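Local coordinates for protein beta-galactosidase BgaB (Bifidobacterium adolescentis, PDB 5VYM) that hydrolyses terminal beta-galactose residues, preferring Gal(beta1-4)Gal and oligosaccharides that contain it, and is seen here as its trimerisation domain, at residues 10-15 / 52-57; 33-38 / 65-70; 61-66 / 87-92; 140-145 / 156-161; 175-180 / 193-198. All coordinates share one frame; numbering follows the deposited sequence.

Contact 1. Residues 10-15 / 52-57; sequences LFSAES and VPLAYD
Leu-10 and Leu-54 make the tight apolar part of this contact: their CD1 methyls meet at 3.6 Å, the two side chains crossing at about a right angle. Leu-54 gets there because its CG stands anti to the backbone N (chi1 177°), and the same fork sends its CD2 over to Ser-12 CB, 4.0 Å away. The other branch of Leu-10, CD2, lies beside Val-52. Trp-58, Val-64 and Leu-66 also pack on Leu-10. Strands 7-11 and 50-53 run parallel here, at one edge of the four-stranded parallel sheet within the chain, and the contact takes in their C-terminal ends. Phe-11 bonds to the other strand through both its N and its O: N donates to Val-52 O (2.9 Å), and O receives Leu-54 N (2.8 Å), the two partners flanking Pro-53, which is paired with Phe-11, as parallel strands require. Past that point the chains part. Ser-12 is the N-cap residue of helix 13-20, while Pro-53 to Tyr-56 form a type I turn, closed by Tyr-56 N on Pro-53 O. On the opposite face from Leu-10 the packing is looser: the Phe-11 ring leads away from Pro-53 toward His-31 and Trp-32, and Ala-55, Tyr-56 and Asp-57 lie toward solvent.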
# COMPACT_ATOMS: atom_id res chain seq x y z
N LEU B 10 20.22 1.85 0.58
CA LEU B 10 20.17 0.40 0.69
C LEU B 10 20.91 -0.26 -0.46
O LEU B 10 20.80 0.15 -1.62
CB LEU B 10 18.72 -0.08 0.72
CG LEU B 10 17.85 0.52 1.82
CD1 LEU B 10 16.53 -0.23 1.91
CD2 LEU B 10 18.57 0.52 3.16
N PHE B 11 21.68 -1.30 -0.13
CA PHE B 11 22.45 -2.06 -1.10
C PHE B 11 21.91 -3.48 -1.18
O PHE B 11 21.81 -4.17 -0.16
CB PHE B 11 23.94 -2.08 -0.73
CG PHE B 11 24.75 -3.04 -1.56
CD1 PHE B 11 24.94 -2.81 -2.91
CD2 PHE B 11 25.31 -4.16 -0.98
CE1 PHE B 11 25.68 -3.69 -3.68
CE2 PHE B 11 26.06 -5.05 -1.74
CZ PHE B 11 26.25 -4.81 -3.09
N SER B 12 21.57 -3.91 -2.40
CA SER B 12 21.05 -5.25 -2.66
C SER B 12 22.07 -6.00 -3.51
O SER B 12 22.28 -5.67 -4.68
CB SER B 12 19.70 -5.18 -3.37
OG SER B 12 19.33 -6.45 -3.88
N ALA B 13 22.71 -7.01 -2.91
CA ALA B 13 23.68 -7.81 -3.65
C ALA B 13 23.04 -8.51 -4.83
O ALA B 13 23.63 -8.60 -5.92
CB ALA B 13 24.35 -8.82 -2.72
N GLU B 14 21.82 -9.03 -4.65
CA GLU B 14 21.12 -9.68 -5.75
C GLU B 14 20.88 -8.71 -6.90
O GLU B 14 20.98 -9.09 -8.07
CB GLU B 14 19.80 -10.28 -5.26
CG GLU B 14 19.95 -11.40 -4.24
CD GLU B 14 20.05 -10.90 -2.81
OE1 GLU B 14 19.69 -11.67 -1.89
OE2 GLU B 14 20.47 -9.74 -2.61
N SER B 15 20.56 -7.45 -6.59
CA SER B 15 20.37 -6.46 -7.64
C SER B 15 21.67 -6.19 -8.38
O SER B 15 21.67 -5.96 -9.60
CB SER B 15 19.81 -5.17 -7.05
OG SER B 15 18.55 -5.39 -6.44
N VAL B 52 23.75 0.87 3.74
CA VAL B 52 23.33 -0.24 4.59
C VAL B 52 22.85 -1.36 3.70
O VAL B 52 22.09 -1.11 2.76
CB VAL B 52 22.22 0.17 5.58
CG1 VAL B 52 21.80 -1.01 6.44
CG2 VAL B 52 22.68 1.33 6.45
N PRO B 53 23.27 -2.61 3.92
CA PRO B 53 22.71 -3.73 3.16
C PRO B 53 21.20 -3.83 3.35
O PRO B 53 20.67 -3.54 4.43
CB PRO B 53 23.44 -4.95 3.73
CG PRO B 53 24.71 -4.40 4.28
CD PRO B 53 24.38 -3.03 4.80
N LEU B 54 20.52 -4.25 2.29
CA LEU B 54 19.06 -4.32 2.31
C LEU B 54 18.56 -5.26 3.40
O LEU B 54 17.53 -5.00 4.03
CB LEU B 54 18.55 -4.75 0.94
CG LEU B 54 17.04 -4.95 0.76
CD1 LEU B 54 16.28 -3.71 1.19
CD2 LEU B 54 16.72 -5.30 -0.68
N ALA B 55 19.29 -6.35 3.66
CA ALA B 55 18.85 -7.33 4.64
C ALA B 55 18.99 -6.85 6.08
O ALA B 55 18.41 -7.47 6.97
CB ALA B 55 19.63 -8.64 4.45
N TYR B 56 19.74 -5.78 6.32
CA TYR B 56 19.97 -5.33 7.69
C TYR B 56 18.77 -4.54 8.22
O TYR B 56 17.85 -4.18 7.48
CB TYR B 56 21.24 -4.49 7.77
CG TYR B 56 22.53 -5.29 7.69
CD1 TYR B 56 23.76 -4.66 7.79
CD2 TYR B 56 22.50 -6.66 7.50
CE1 TYR B 56 24.94 -5.39 7.71
CE2 TYR B 56 23.67 -7.40 7.42
CZ TYR B 56 24.89 -6.75 7.52
OH TYR B 56 26.05 -7.48 7.44
N ASP B 57 18.80 -4.28 9.52
CA ASP B 57 17.73 -3.56 10.21
C ASP B 57 17.98 -2.07 10.07
O ASP B 57 18.74 -1.48 10.85
CB ASP B 57 17.65 -3.99 11.67
CG ASP B 57 16.54 -3.29 12.43
OD1 ASP B 57 15.66 -2.67 11.79
OD2 ASP B 57 16.54 -3.37 13.68

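Contact 2. Residues 33-38 / 65-70; sequences HDVRDW and VLPTVL
Asp-34 reaches from helix 31-44 to the loop that follows strand 63-66, and its side chain can be followed atom by atom. CB sits 3.8 Å from Pro-67 CB and also faces the Thr-68 hydroxyl. CG lies against the same proline carbon. Of the two carboxylate oxygens, OD1 is farther from Pro-67 CB than OD2, which lies against it and also accepts a hydrogen bond from Thr-68 OG1. That bond is modelled very short, at 2.4 Å, so its exact length is doubtful at this resolution. The threonine can offer its hydroxyl because OG1 lies beside its own backbone N, anti to the carbonyl carbon (chi1 -42°).

One helical turn on, Trp-38 lays its indole against the strand. Val-65 CG1 sits over one face of the six-membered ring in a CH-pi contact, 4.0 Å from the centroid and 18° off the normal. Pro-67 CB approaches the five-membered part obliquely, 3.4 Å from Trp-38 CD1. Val-35 closes the row, with CG2 placed 3.9 Å from Pro-67 CG, so the proline is held among three helical side chains. Ile-9 of the adjacent strand backs this group, and Leu-217 of the second subunit packs on Trp-38. A helix laid over one face of a parallel sheet is the layering of an alpha/beta domain, consistent with the relation of this family to glutamine amidotransferases.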
# COMPACT_ATOMS: atom_id res chain seq x y z
N HIS B 33 26.89 1.49 -8.92
CA HIS B 33 27.22 2.83 -9.39
C HIS B 33 26.13 3.82 -9.02
O HIS B 33 26.42 4.99 -8.74
CB HIS B 33 27.44 2.81 -10.91
CG HIS B 33 28.74 2.19 -11.32
ND1 HIS B 33 29.23 2.27 -12.60
CD2 HIS B 33 29.65 1.48 -10.61
CE1 HIS B 33 30.39 1.64 -12.67
NE2 HIS B 33 30.67 1.15 -11.48
N ASP B 34 24.87 3.38 -9.01
CA ASP B 34 23.79 4.26 -8.57
C ASP B 34 23.90 4.53 -7.07
O ASP B 34 23.61 5.64 -6.61
CB ASP B 34 22.44 3.63 -8.91
CG ASP B 34 21.36 4.67 -9.19
OD1 ASP B 34 21.67 5.88 -9.11
OD2 ASP B 34 20.22 4.28 -9.49
N VAL B 35 24.34 3.53 -6.30
CA VAL B 35 24.54 3.72 -4.86
C VAL B 35 25.64 4.75 -4.61
O VAL B 35 25.50 5.63 -3.76
CB VAL B 35 24.85 2.38 -4.18
CG1 VAL B 35 25.27 2.59 -2.74
CG2 VAL B 35 23.64 1.46 -4.26
N ARG B 36 26.75 4.64 -5.35
CA ARG B 36 27.86 5.58 -5.15
C ARG B 36 27.45 7.00 -5.52
O ARG B 36 27.81 7.96 -4.82
CB ARG B 36 29.07 5.15 -5.98
CG ARG B 36 29.65 3.80 -5.60
CD ARG B 36 30.98 3.56 -6.30
NE ARG B 36 30.91 3.84 -7.73
CZ ARG B 36 31.85 3.48 -8.60
NH1 ARG B 36 32.92 2.82 -8.20
NH2 ARG B 36 31.71 3.79 -9.88
N ASP B 37 26.70 7.16 -6.61
CA ASP B 37 26.26 8.50 -7.01
C ASP B 37 25.36 9.13 -5.95
O ASP B 37 25.50 10.31 -5.63
CB ASP B 37 25.54 8.43 -8.36
CG ASP B 37 26.49 8.19 -9.52
OD1 ASP B 37 27.71 8.12 -9.28
OD2 ASP B 37 26.01 8.07 -10.66
N TRP B 38 24.43 8.35 -5.39
CA TRP B 38 23.60 8.87 -4.32
C TRP B 38 24.41 9.15 -3.06
O TRP B 38 24.10 10.09 -2.32
CB TRP B 38 22.46 7.89 -4.01
CG TRP B 38 21.29 8.01 -4.95
CD1 TRP B 38 21.11 7.34 -6.12
CD2 TRP B 38 20.14 8.85 -4.78
NE1 TRP B 38 19.92 7.71 -6.70
CE2 TRP B 38 19.31 8.64 -5.90
CE3 TRP B 38 19.74 9.77 -3.80
CZ2 TRP B 38 18.09 9.30 -6.06
CZ3 TRP B 38 18.54 10.42 -3.96
CH2 TRP B 38 17.73 10.19 -5.08
N VAL B 65 16.81 5.13 0.87
CA VAL B 65 16.93 5.36 -0.57
C VAL B 65 17.24 4.03 -1.24
O VAL B 65 18.13 3.30 -0.80
CB VAL B 65 18.02 6.40 -0.88
CG1 VAL B 65 18.14 6.61 -2.39
CG2 VAL B 65 17.71 7.72 -0.19
N LEU B 66 16.51 3.73 -2.32
CA LEU B 66 16.69 2.50 -3.09
C LEU B 66 17.04 2.86 -4.53
O LEU B 66 16.15 3.04 -5.37
CB LEU B 66 15.45 1.62 -3.04
CG LEU B 66 15.09 1.02 -1.68
CD1 LEU B 66 14.06 1.88 -0.96
CD2 LEU B 66 14.59 -0.41 -1.84
N PRO B 67 18.33 2.98 -4.86
CA PRO B 67 18.71 3.30 -6.24
C PRO B 67 19.01 2.06 -7.06
O PRO B 67 19.98 1.34 -6.79
CB PRO B 67 19.97 4.16 -6.05
CG PRO B 67 20.53 3.75 -4.69
CD PRO B 67 19.51 2.88 -3.98
N THR B 68 18.19 1.80 -8.08
CA THR B 68 18.33 0.64 -8.95
C THR B 68 18.40 -0.65 -8.13
O THR B 68 19.27 -1.50 -8.31
CB THR B 68 19.55 0.78 -9.87
OG1 THR B 68 19.60 2.12 -10.38
CG2 THR B 68 19.45 -0.18 -11.06
N VAL B 69 17.47 -0.77 -7.18
CA VAL B 69 17.30 -2.03 -6.43
C VAL B 69 16.35 -2.88 -7.26
O VAL B 69 15.15 -2.96 -7.03
CB VAL B 69 16.80 -1.78 -5.00
CG1 VAL B 69 16.65 -3.10 -4.25
CG2 VAL B 69 17.75 -0.86 -4.26
N LEU B 70 16.92 -3.52 -8.29
CA LEU B 70 16.11 -4.24 -9.27
C LEU B 70 15.36 -5.40 -8.63
O LEU B 70 14.19 -5.65 -8.96
CB LEU B 70 16.99 -4.75 -10.41
CG LEU B 70 17.57 -3.68 -11.34
CD1 LEU B 70 19.02 -3.99 -11.65
CD2 LEU B 70 16.75 -3.60 -12.62

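Contact 3. Residues 61-66 / 87-92; sequences YKTVVL and GGRVVV
Strands 63-66 and 89-92 run parallel, 13° apart with axes 4.7 Å from each other, and residues 63 to 66 pair one to one with 89 to 92. They are the two strands of a beta-alpha-beta unit, whose crossover is helix 74-85. The rungs are regular: Arg-89 N donates to Lys-62 O, Val-64 N to Arg-89 O, Val-91 N to Val-64 O, and Leu-66 N to Val-91 O at 2.8 Å, this last bond nearly linear at the carbonyl (172°).

One face carries Thr-63, Arg-89, Val-65 and Val-91. The two valines lie side by side and point the same way, Val-65 CG2 being 4.0 Å from Val-91 CB, and Trp-38 of helix 31-44 packs on Val-91 as well. On the other face Leu-66 crosses Val-90 obliquely, CD1 to CG1 at 3.8 Å, while Leu-80, Phe-83 and Ala-84 of the crossover helix pack over this side.

Arg-89 bends at chi3 (63°), which turns the edge of its guanidinium, NE and NH2, to Thr-63 OG1. Beyond it, Tyr-206 and weak bonds to Tyr-224 O and Leu-225 O, all of the second subunit, take up the arginine, and residues 89-92 pair with a parallel strand of that subunit, so the sheet continues through the interface. Where the strands begin, a water donates to both Lys-62 O and Gly-87 O. Thr-63 OG1 itself accepts from Arg-89 NE at 2.9 Å, with a weaker bond from NH2 at 3.2 Å.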
# COMPACT_ATOMS: atom_id res chain seq x y z
N TYR B 61 16.58 4.39 10.84
CA TYR B 61 16.85 5.54 10.00
C TYR B 61 15.56 6.32 9.75
O TYR B 61 14.45 5.82 9.93
CB TYR B 61 17.47 5.11 8.67
CG TYR B 61 18.91 4.66 8.78
CD1 TYR B 61 19.23 3.35 9.11
CD2 TYR B 61 19.95 5.55 8.54
CE1 TYR B 61 20.55 2.94 9.21
CE2 TYR B 61 21.27 5.15 8.64
CZ TYR B 61 21.56 3.85 8.97
OH TYR B 61 22.87 3.44 9.07
N LYS B 62 15.73 7.58 9.32
CA LYS B 62 14.58 8.41 9.01
C LYS B 62 14.22 8.39 7.54
O LYS B 62 13.03 8.48 7.19
CB LYS B 62 14.84 9.85 9.46
CG LYS B 62 15.03 10.01 10.96
CD LYS B 62 15.12 11.48 11.34
CE LYS B 62 15.30 11.65 12.84
NZ LYS B 62 14.22 10.96 13.60
N THR B 63 15.21 8.27 6.66
CA THR B 63 15.00 8.21 5.22
C THR B 63 15.77 7.03 4.66
O THR B 63 16.90 6.75 5.08
CB THR B 63 15.44 9.51 4.54
OG1 THR B 63 14.66 10.60 5.05
CG2 THR B 63 15.25 9.42 3.03
N VAL B 64 15.16 6.33 3.71
CA VAL B 64 15.76 5.16 3.06
C VAL B 64 15.69 5.37 1.56
O VAL B 64 14.64 5.76 1.03
CB VAL B 64 15.04 3.87 3.49
CG1 VAL B 64 14.97 2.89 2.35
CG2 VAL B 64 15.76 3.25 4.68
N VAL B 65 16.81 5.13 0.87
CA VAL B 65 16.93 5.36 -0.57
C VAL B 65 17.24 4.03 -1.24
O VAL B 65 18.13 3.30 -0.80
CB VAL B 65 18.02 6.40 -0.88
CG1 VAL B 65 18.14 6.61 -2.39
CG2 VAL B 65 17.71 7.72 -0.19
N LEU B 66 16.51 3.73 -2.32
CA LEU B 66 16.69 2.50 -3.09
C LEU B 66 17.04 2.86 -4.53
O LEU B 66 16.15 3.04 -5.37
CB LEU B 66 15.45 1.62 -3.04
CG LEU B 66 15.09 1.02 -1.68
CD1 LEU B 66 14.06 1.88 -0.96
CD2 LEU B 66 14.59 -0.41 -1.84
N GLY B 87 5.93 6.48 9.52
CA GLY B 87 6.51 7.81 9.51
C GLY B 87 7.82 7.94 8.75
O GLY B 87 8.38 9.04 8.70
N GLY B 88 8.35 6.87 8.16
CA GLY B 88 9.61 6.97 7.45
C GLY B 88 9.45 7.52 6.04
O GLY B 88 8.36 7.53 5.46
N ARG B 89 10.57 7.99 5.49
CA ARG B 89 10.63 8.50 4.13
C ARG B 89 11.38 7.52 3.25
O ARG B 89 12.46 7.04 3.63
CB ARG B 89 11.31 9.88 4.10
CG ARG B 89 11.33 10.52 2.72
CD ARG B 89 11.68 12.00 2.79
NE ARG B 89 13.02 12.23 3.32
CZ ARG B 89 13.58 13.43 3.43
NH1 ARG B 89 12.92 14.51 3.04
NH2 ARG B 89 14.80 13.55 3.92
N VAL B 90 10.80 7.20 2.10
CA VAL B 90 11.37 6.23 1.17
C VAL B 90 11.54 6.90 -0.19
O VAL B 90 10.61 7.53 -0.70
CB VAL B 90 10.47 4.98 1.04
CG1 VAL B 90 11.08 3.99 0.06
CG2 VAL B 90 10.26 4.34 2.40
N VAL B 91 12.74 6.79 -0.76
CA VAL B 91 13.04 7.32 -2.08
C VAL B 91 13.30 6.14 -3.00
O VAL B 91 14.20 5.32 -2.74
CB VAL B 91 14.25 8.28 -2.04
CG1 VAL B 91 14.54 8.81 -3.44
CG2 VAL B 91 13.99 9.42 -1.08
N VAL B 92 12.53 6.05 -4.08
CA VAL B 92 12.55 4.89 -4.97
C VAL B 92 13.02 5.35 -6.34
O VAL B 92 12.42 6.25 -6.95
CB VAL B 92 11.17 4.22 -5.06
CG1 VAL B 92 11.22 3.02 -5.99
CG2 VAL B 92 10.69 3.81 -3.68
O HOH W 1 10.82 9.87 8.57

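Contact 4. Residues 140-145 / 156-161; sequences PGEIRL and GTTTRL
Ile-143 and Thr-159 exchange both backbone bonds of an antiparallel pair: Ile-143 N donates to Thr-159 O (3.1 Å), and Thr-159 N to Ile-143 O (2.9 Å). Next to them Arg-144 and Thr-158 form a non-hydrogen-bonded pair, and Leu-145 N then donates to Thr-157 O at 2.9 Å. These are the paired arms of the beta hairpin of strands 143-147 and 158-163, at one edge of the antiparallel sheet within the chain.

The inner side is mostly buried, and its polar hydroxyls have partners. Leu-145 CD1 meets Thr-159 CG2 at 3.7 Å, the two side chains crossing at about a right angle, and Leu-145 CB touches Thr-157 OG1. Thr-159 can present that methyl because its hydroxyl stands anti to the backbone N (chi1 176°); OG1 there accepts from Leu-161 N in an ST turn and is also bonded to Asp-211 O. The hydroxyl of Thr-157 is held by Leu-154 O. Tyr-179 of the next strand packs on Ile-143, Leu-145 and Thr-159 alike.

On the outer face Thr-158 CG2 lies 4.1 Å from Arg-144 CG, whose guanidinium goes on to a salt bridge with Glu-183. Glu-142 and Arg-160 lie side by side across the strands, pointing the same way. Thr-158 CB lies 3.8 Å from Glu-142 CD, and its OG1 takes a weak bond from Arg-160 NH1. The flat groups of the charged pair are steeply turned, 78° between planes: Arg-160 NH1 keeps Glu-142 OE2 within its own guanidinium plane, yet meets that oxygen from above the carboxylate plane, in a salt bridge of 2.7 Å.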
# COMPACT_ATOMS: atom_id res chain seq x y z
N PRO B 140 -19.71 -30.26 4.98
CA PRO B 140 -19.14 -29.38 6.00
C PRO B 140 -20.00 -28.13 6.23
O PRO B 140 -20.87 -28.14 7.10
CB PRO B 140 -17.78 -29.00 5.41
CG PRO B 140 -17.45 -30.11 4.47
CD PRO B 140 -18.76 -30.55 3.89
N GLY B 141 -19.75 -27.08 5.46
CA GLY B 141 -20.62 -25.92 5.46
C GLY B 141 -20.41 -24.93 6.59
O GLY B 141 -20.55 -23.72 6.39
N GLU B 142 -20.07 -25.41 7.79
CA GLU B 142 -19.91 -24.56 8.96
C GLU B 142 -18.54 -24.80 9.59
O GLU B 142 -18.07 -25.93 9.64
CB GLU B 142 -21.01 -24.81 9.99
CG GLU B 142 -21.21 -23.67 10.97
CD GLU B 142 -22.29 -23.95 12.00
OE1 GLU B 142 -22.06 -24.80 12.89
OE2 GLU B 142 -23.37 -23.34 11.91
N ILE B 143 -17.92 -23.72 10.06
CA ILE B 143 -16.58 -23.76 10.63
C ILE B 143 -16.56 -22.93 11.90
O ILE B 143 -17.18 -21.87 11.97
CB ILE B 143 -15.52 -23.25 9.62
CG1 ILE B 143 -15.42 -24.20 8.42
CG2 ILE B 143 -14.16 -23.08 10.28
CD1 ILE B 143 -14.30 -23.85 7.47
N ARG B 144 -15.84 -23.41 12.91
CA ARG B 144 -15.70 -22.70 14.17
C ARG B 144 -14.51 -21.75 14.13
O ARG B 144 -13.59 -21.89 13.33
CB ARG B 144 -15.53 -23.67 15.34
CG ARG B 144 -16.64 -24.69 15.49
CD ARG B 144 -16.48 -25.45 16.80
NE ARG B 144 -17.10 -26.77 16.75
CZ ARG B 144 -16.46 -27.88 16.40
NH1 ARG B 144 -15.18 -27.83 16.07
NH2 ARG B 144 -17.10 -29.04 16.39
N LEU B 145 -14.54 -20.77 15.03
CA LEU B 145 -13.45 -19.82 15.21
C LEU B 145 -12.83 -20.01 16.59
O LEU B 145 -13.48 -20.46 17.53
CB LEU B 145 -13.94 -18.37 15.07
CG LEU B 145 -14.16 -17.78 13.67
CD1 LEU B 145 -15.35 -18.41 12.96
CD2 LEU B 145 -14.32 -16.27 13.77
N GLY B 156 -15.96 -20.56 20.29
CA GLY B 156 -17.27 -21.15 20.13
C GLY B 156 -18.10 -20.55 19.01
O GLY B 156 -19.13 -21.14 18.65
N THR B 157 -17.71 -19.41 18.46
CA THR B 157 -18.45 -18.81 17.36
C THR B 157 -18.24 -19.62 16.08
O THR B 157 -17.23 -20.31 15.91
CB THR B 157 -18.01 -17.36 17.14
OG1 THR B 157 -16.63 -17.33 16.78
CG2 THR B 157 -18.22 -16.56 18.42
N THR B 158 -19.21 -19.54 15.18
CA THR B 158 -19.20 -20.29 13.94
C THR B 158 -19.43 -19.35 12.76
O THR B 158 -19.73 -18.17 12.94
CB THR B 158 -20.25 -21.41 13.94
OG1 THR B 158 -21.55 -20.84 14.14
CG2 THR B 158 -19.97 -22.41 15.05
N THR B 159 -19.30 -19.90 11.56
CA THR B 159 -19.53 -19.13 10.34
C THR B 159 -19.91 -20.08 9.22
O THR B 159 -19.40 -21.20 9.15
CB THR B 159 -18.30 -18.30 9.95
OG1 THR B 159 -18.54 -17.62 8.71
CG2 THR B 159 -17.06 -19.19 9.81
N ARG B 160 -20.82 -19.63 8.36
CA ARG B 160 -21.21 -20.37 7.17
C ARG B 160 -20.79 -19.66 5.89
O ARG B 160 -21.26 -20.02 4.80
CB ARG B 160 -22.72 -20.63 7.17
CG ARG B 160 -23.17 -21.65 8.21
CD ARG B 160 -24.49 -21.26 8.83
NE ARG B 160 -24.43 -19.93 9.44
CZ ARG B 160 -23.98 -19.70 10.67
NH1 ARG B 160 -23.56 -20.70 11.43
NH2 ARG B 160 -23.96 -18.46 11.14
N LEU B 161 -19.93 -18.65 5.99
CA LEU B 161 -19.42 -17.93 4.83
C LEU B 161 -18.09 -17.32 5.22
O LEU B 161 -18.04 -16.46 6.10
CB LEU B 161 -20.40 -16.85 4.38
CG LEU B 161 -20.32 -16.44 2.91
CD1 LEU B 161 -21.09 -17.42 2.05
CD2 LEU B 161 -20.84 -15.02 2.71

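Contact 5. Residues 175-180 / 193-198; sequences VLATYA and AAVTRN
The Tyr-179 ring has Ala-194 CB over one face, a CH-pi contact 3.8 Å from the centroid and 20° off the normal, with CZ the closest ring atom. At its edge, in the ring plane, lies a water 2.7 Å from Tyr-179 OH. Ala-193 O comes to the ring obliquely. The second flat group is the Arg-197 guanidinium: Leu-176 CD2 covers one face near its rim, 3.8 Å from Arg-197 NE, while CD1 of the same leucine rests on Arg-197 CD. The charged end is held in place by Tyr-206 and Gln-174, and Tyr-224 of helix 214-225 packs on both Leu-176 and Arg-197.

Strands 174-180 and 193-200 are antiparallel neighbours in the five-stranded sheet, but their pairing is broken by two classic beta bulges. In the first, two residues, Leu-176 and Ala-177, stand against the single Val-195, whose O accepts from Leu-176 N at 2.6 Å and from Ala-177 N at 3.2 Å. Ala-177 in turn is matched by two, Ala-194 and Val-195, and their N atoms reach Ala-177 O from the same face of its carbonyl plane, Ala-194 N at 2.8 Å.

Around these bulges Val-195 packs CG1 on Leu-176 CB and CB on Ala-177 CB. On the other side of the sheet Val-175 CG2 meets Thr-196 CG2 at 4.1 Å, with Val-168 lying on both residues and Val-124 of the second subunit on Thr-196.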
# COMPACT_ATOMS: atom_id res chain seq x y z
N VAL B 175 -3.11 -11.20 14.67
CA VAL B 175 -4.25 -12.08 14.45
C VAL B 175 -5.07 -12.15 15.73
O VAL B 175 -4.53 -12.39 16.81
CB VAL B 175 -3.79 -13.48 14.00
CG1 VAL B 175 -4.99 -14.39 13.79
CG2 VAL B 175 -2.96 -13.38 12.74
N LEU B 176 -6.38 -11.93 15.60
CA LEU B 176 -7.28 -11.99 16.75
C LEU B 176 -8.09 -13.27 16.80
O LEU B 176 -8.50 -13.69 17.89
CB LEU B 176 -8.22 -10.78 16.74
CG LEU B 176 -7.55 -9.41 16.88
CD1 LEU B 176 -8.59 -8.30 16.87
CD2 LEU B 176 -6.72 -9.36 18.15
N ALA B 177 -8.35 -13.90 15.66
CA ALA B 177 -9.10 -15.14 15.62
C ALA B 177 -8.67 -15.96 14.41
O ALA B 177 -8.31 -15.41 13.37
CB ALA B 177 -10.62 -14.89 15.57
N THR B 178 -8.70 -17.28 14.58
CA THR B 178 -8.39 -18.21 13.51
C THR B 178 -9.49 -19.25 13.42
O THR B 178 -10.26 -19.45 14.36
CB THR B 178 -7.04 -18.92 13.74
OG1 THR B 178 -7.02 -19.49 15.05
CG2 THR B 178 -5.89 -17.95 13.58
N TYR B 179 -9.57 -19.90 12.26
CA TYR B 179 -10.48 -21.03 12.09
C TYR B 179 -9.85 -22.27 12.70
O TYR B 179 -8.68 -22.58 12.44
CB TYR B 179 -10.79 -21.25 10.61
CG TYR B 179 -11.34 -20.03 9.91
CD1 TYR B 179 -12.59 -19.53 10.23
CD2 TYR B 179 -10.60 -19.39 8.93
CE1 TYR B 179 -13.09 -18.41 9.59
CE2 TYR B 179 -11.09 -18.27 8.28
CZ TYR B 179 -12.34 -17.78 8.61
OH TYR B 179 -12.83 -16.67 7.97
N ALA B 180 -10.62 -22.98 13.53
CA ALA B 180 -10.13 -24.16 14.22
C ALA B 180 -11.24 -25.20 14.28
O ALA B 180 -12.41 -24.91 14.03
CB ALA B 180 -9.63 -23.82 15.63
N ALA B 193 -6.09 -17.09 9.26
CA ALA B 193 -6.53 -15.88 9.93
C ALA B 193 -7.98 -15.56 9.59
O ALA B 193 -8.36 -15.52 8.41
CB ALA B 193 -5.63 -14.70 9.55
N ALA B 194 -8.80 -15.34 10.62
CA ALA B 194 -10.19 -14.95 10.46
C ALA B 194 -10.45 -13.50 10.83
O ALA B 194 -11.23 -12.82 10.15
CB ALA B 194 -11.09 -15.85 11.31
N VAL B 195 -9.82 -13.00 11.90
CA VAL B 195 -9.94 -11.61 12.33
C VAL B 195 -8.54 -11.10 12.65
O VAL B 195 -7.83 -11.69 13.47
CB VAL B 195 -10.86 -11.45 13.55
CG1 VAL B 195 -10.89 -10.00 14.00
CG2 VAL B 195 -12.27 -11.95 13.24
N THR B 196 -8.14 -10.00 12.01
CA THR B 196 -6.84 -9.40 12.21
C THR B 196 -6.99 -7.90 12.37
O THR B 196 -7.99 -7.30 11.95
CB THR B 196 -5.88 -9.67 11.04
OG1 THR B 196 -6.34 -8.97 9.88
CG2 THR B 196 -5.80 -11.16 10.74
N ARG B 197 -5.98 -7.28 12.98
CA ARG B 197 -5.88 -5.83 13.04
C ARG B 197 -4.43 -5.44 12.78
O ARG B 197 -3.50 -6.17 13.13
CB ARG B 197 -6.35 -5.27 14.39
CG ARG B 197 -5.55 -5.73 15.60
CD ARG B 197 -6.21 -5.25 16.88
NE ARG B 197 -5.57 -5.78 18.08
CZ ARG B 197 -6.07 -5.67 19.31
NH1 ARG B 197 -7.23 -5.05 19.50
NH2 ARG B 197 -5.42 -6.19 20.34
N ASN B 198 -4.25 -4.27 12.16
CA ASN B 198 -2.93 -3.82 11.73
C ASN B 198 -2.82 -2.32 11.97
O ASN B 198 -3.74 -1.56 11.58
CB ASN B 198 -2.70 -4.15 10.25
CG ASN B 198 -1.34 -3.71 9.76
OD1 ASN B 198 -0.32 -3.93 10.42
ND2 ASN B 198 -1.31 -3.08 8.59
O HOH W 2 -10.93 -15.64 6.40

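The five contacts fall into two groups on opposite sides of the chain's centre. Contacts 1, 2 and 3, with centres 11 to 14 Å apart, share the parallel sheet ordered 50-53, 7-11, 63-66, 89-93; contacts 2 and 3 both use strand 63-66, and Leu-10 N lies 2.9 Å from Val-65 O, tying contact 1 to both. Along the chain contacts 1 and 2 interleave. Contacts 4 and 5 follow later, 14 Å apart, in the antiparallel sheet, where strands 143-147 and 174-180 are neighbours. Contacts 1 and 4 lie about 44 Å apart between centres. Contacts 2, 3 and 5 touch the second subunit, and Leu-161 at the end of contact 4 reaches it too, so both sheets of this trimerisation domain take part in the assembly.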